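Local coordinates for protein cytosine deaminase (Klebsiella pneumoniae, PDB 4R85) that is an iron(II)-dependent amidohydrolase-fold deaminase that acts on 5-methylcytosine and probably on cytosine, at residues L106-G110 / I400-E404. Numbering follows the deposited sequence.
Sequences LRDFG and ILQRE
The carbonyl oxygen of D108 sits at the edge of the R403 guanidinium, 3° out of the guanidinium plane, while R403 NH2 lies over one face of the F109 ring. Both terminal nitrogens grip that single oxygen: NH1 reaches D108 O at 3.0 Å, nearly in line with the C=O bond (169°), and NH2 donates to the same atom from above the carbonyl plane. The cation-pi approach to F109 is long, with R403 CZ 5.7 Å from the ring centroid, and at most weakly attractive. NH1 also donates to V390 O, which ties the group to the neighbouring strand. The accepting carbonyl belongs to the C-terminal end of helix 92-108, closed by a Schellman motif with G110 at C-prime; here a helix of the amidohydrolase barrel abuts strand 398-403, which carries a classic beta bulge, I400 and L401 both facing S393. With chi1 at 176°, L401 extends CD1 to the helix end, 3.6 Å from D108 CA. R107, bent at chi2 and chi3, forms a salt bridge from NE to D108 OD1 (3.0 Å), above the carboxylate plane, and a water links its NH1 to I400 O. D108 OD1 also hydrogen-bonds Y410 OH of the second subunit, whose I408 packs on L401 and R403.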
ATOM      1  N   LEU A 106     -14.511  10.282  -0.463  1.00 14.25           N
ATOM      2  CA  LEU A 106     -14.004  10.386   0.904  1.00 16.35           C
ATOM      3  C   LEU A 106     -15.091   9.976   1.896  1.00 17.70           C
ATOM      4  O   LEU A 106     -14.824   9.256   2.856  1.00 16.69           O
ATOM      5  CB  LEU A 106     -13.490  11.799   1.206  1.00 15.77           C
ATOM      6  CG  LEU A 106     -12.269  12.268   0.401  1.00 22.13           C
ATOM      7  CD1 LEU A 106     -12.103  13.783   0.493  1.00 19.30           C
ATOM      8  CD2 LEU A 106     -11.007  11.556   0.893  1.00 18.57           C
ATOM      9  N   ARG A 107     -16.314  10.442   1.648  1.00 19.14           N
ATOM     10  CA  ARG A 107     -17.488  10.064   2.434  1.00 18.97           C
ATOM     11  C   ARG A 107     -17.667   8.546   2.437  1.00 23.68           C
ATOM     12  O   ARG A 107     -17.951   7.947   3.480  1.00 15.99           O
ATOM     13  CB  ARG A 107     -18.739  10.749   1.863  1.00 16.20           C
ATOM     14  CG  ARG A 107     -20.076  10.383   2.537  1.00 16.94           C
ATOM     15  CD  ARG A 107     -20.773   9.202   1.862  1.00 20.56           C
ATOM     16  NE  ARG A 107     -20.653   9.237   0.400  1.00 21.57           N
ATOM     17  CZ  ARG A 107     -21.466   9.916  -0.401  1.00 25.81           C
ATOM     18  NH1 ARG A 107     -22.461  10.624   0.111  1.00 27.67           N
ATOM     19  NH2 ARG A 107     -21.284   9.887  -1.717  1.00 27.44           N
ATOM     20  N   ASP A 108     -17.512   7.930   1.264  1.00 19.48           N
ATOM     21  CA  ASP A 108     -17.644   6.481   1.142  1.00 18.46           C
ATOM     22  C   ASP A 108     -16.674   5.752   2.061  1.00 21.98           C
ATOM     23  O   ASP A 108     -16.950   4.635   2.498  1.00 20.53           O
ATOM     24  CB  ASP A 108     -17.423   6.012  -0.291  1.00 17.45           C
ATOM     25  CG  ASP A 108     -18.594   6.339  -1.206  1.00 27.24           C
ATOM     26  OD1 ASP A 108     -19.695   6.668  -0.695  1.00 25.49           O
ATOM     27  OD2 ASP A 108     -18.408   6.253  -2.443  1.00 23.68           O
ATOM     28  N   PHE A 109     -15.542   6.384   2.348  1.00 18.67           N
ATOM     29  CA  PHE A 109     -14.530   5.767   3.189  1.00 15.57           C
ATOM     30  C   PHE A 109     -14.447   6.346   4.612  1.00 20.50           C
ATOM     31  O   PHE A 109     -13.421   6.221   5.284  1.00 19.80           O
ATOM     32  CB  PHE A 109     -13.168   5.778   2.489  1.00 15.31           C
ATOM     33  CG  PHE A 109     -13.061   4.764   1.394  1.00 17.69           C
ATOM     34  CD1 PHE A 109     -12.905   3.417   1.695  1.00 17.01           C
ATOM     35  CD2 PHE A 109     -13.131   5.154   0.057  1.00 19.76           C
ATOM     36  CE1 PHE A 109     -12.813   2.467   0.683  1.00 21.70           C
ATOM     37  CE2 PHE A 109     -13.031   4.220  -0.958  1.00 20.11           C
ATOM     38  CZ  PHE A 109     -12.866   2.871  -0.645  1.00 22.81           C
ATOM     39  N   GLY A 110     -15.536   6.967   5.066  1.00 18.47           N
ATOM     40  CA  GLY A 110     -15.657   7.380   6.457  1.00 19.76           C
ATOM     41  C   GLY A 110     -15.034   8.711   6.841  1.00 16.28           C
ATOM     42  O   GLY A 110     -14.918   9.027   8.025  1.00 18.39           O
ATOM     43  N   ILE A 400     -25.481   8.412   7.556  1.00 20.61           N
ATOM     44  CA  ILE A 400     -25.328   8.976   6.217  1.00 23.81           C
ATOM     45  C   ILE A 400     -24.723   7.964   5.255  1.00 26.96           C
ATOM     46  O   ILE A 400     -24.632   8.211   4.050  1.00 24.88           O
ATOM     47  CB  ILE A 400     -24.481  10.265   6.223  1.00 24.28           C
ATOM     48  CG1 ILE A 400     -23.048   9.968   6.669  1.00 28.01           C
ATOM     49  CG2 ILE A 400     -25.134  11.322   7.107  1.00 23.57           C
ATOM     50  CD1 ILE A 400     -22.081  11.119   6.448  1.00 27.42           C
ATOM     51  N   LEU A 401     -24.312   6.822   5.795  1.00 27.35           N
ATOM     52  CA  LEU A 401     -23.798   5.724   4.983  1.00 25.50           C
ATOM     53  C   LEU A 401     -24.019   4.400   5.696  1.00 24.66           C
ATOM     54  O   LEU A 401     -23.764   4.276   6.887  1.00 22.81           O
ATOM     55  CB  LEU A 401     -22.305   5.910   4.689  1.00 24.79           C
ATOM     56  CG  LEU A 401     -21.563   4.796   3.931  1.00 26.79           C
ATOM     57  CD1 LEU A 401     -20.393   5.390   3.162  1.00 25.12           C
ATOM     58  CD2 LEU A 401     -21.056   3.661   4.843  1.00 20.92           C
ATOM     59  N   GLN A 402     -24.470   3.407   4.943  1.00 20.49           N
ATOM     60  CA  GLN A 402     -24.626   2.061   5.459  1.00 26.37           C
ATOM     61  C   GLN A 402     -24.153   1.068   4.405  1.00 30.87           C
ATOM     62  O   GLN A 402     -24.663   1.040   3.278  1.00 33.10           O
ATOM     63  CB  GLN A 402     -26.082   1.786   5.836  1.00 31.70           C
ATOM     64  CG  GLN A 402     -26.303   0.420   6.463  1.00 39.22           C
ATOM     65  CD  GLN A 402     -25.545   0.261   7.765  1.00 46.02           C
ATOM     66  OE1 GLN A 402     -25.533   1.167   8.596  1.00 49.10           O
ATOM     67  NE2 GLN A 402     -24.893  -0.888   7.944  1.00 47.35           N
ATOM     68  N   ARG A 403     -23.159   0.273   4.781  1.00 24.59           N
ATOM     69  CA  ARG A 403     -22.622  -0.777   3.939  1.00 28.46           C
ATOM     70  C   ARG A 403     -23.024  -2.104   4.547  1.00 34.60           C
ATOM     71  O   ARG A 403     -23.081  -2.241   5.769  1.00 39.64           O
ATOM     72  CB  ARG A 403     -21.096  -0.693   3.929  1.00 32.91           C
ATOM     73  CG  ARG A 403     -20.453  -0.708   2.566  1.00 28.54           C
ATOM     74  CD  ARG A 403     -18.930  -0.692   2.707  1.00 28.89           C
ATOM     75  NE  ARG A 403     -18.280   0.163   1.719  1.00 26.55           N
ATOM     76  CZ  ARG A 403     -17.869   1.407   1.953  1.00 27.03           C
ATOM     77  NH1 ARG A 403     -18.026   1.959   3.156  1.00 21.40           N
ATOM     78  NH2 ARG A 403     -17.285   2.100   0.984  1.00 21.81           N
ATOM     79  N   GLU A 404     -23.307  -3.089   3.706  1.00 35.44           N
ATOM     80  CA  GLU A 404     -23.552  -4.426   4.211  1.00 37.24           C
ATOM     81  C   GLU A 404     -22.218  -5.096   4.500  1.00 33.43           C
ATOM     82  O   GLU A 404     -21.213  -4.799   3.852  1.00 37.61           O
ATOM     83  CB  GLU A 404     -24.365  -5.247   3.210  1.00 45.70           C
ATOM     84  CG  GLU A 404     -25.864  -5.004   3.287  1.00 58.98           C
ATOM     85  CD  GLU A 404     -26.464  -5.471   4.605  1.00 70.48           C
ATOM     86  OE1 GLU A 404     -25.852  -6.335   5.270  1.00 74.59           O
ATOM     87  OE2 GLU A 404     -27.550  -4.972   4.978  1.00 73.60           O
TER
HETATM   88  O   HOH W   1     -23.902  10.429   2.674  1.00 32.06           O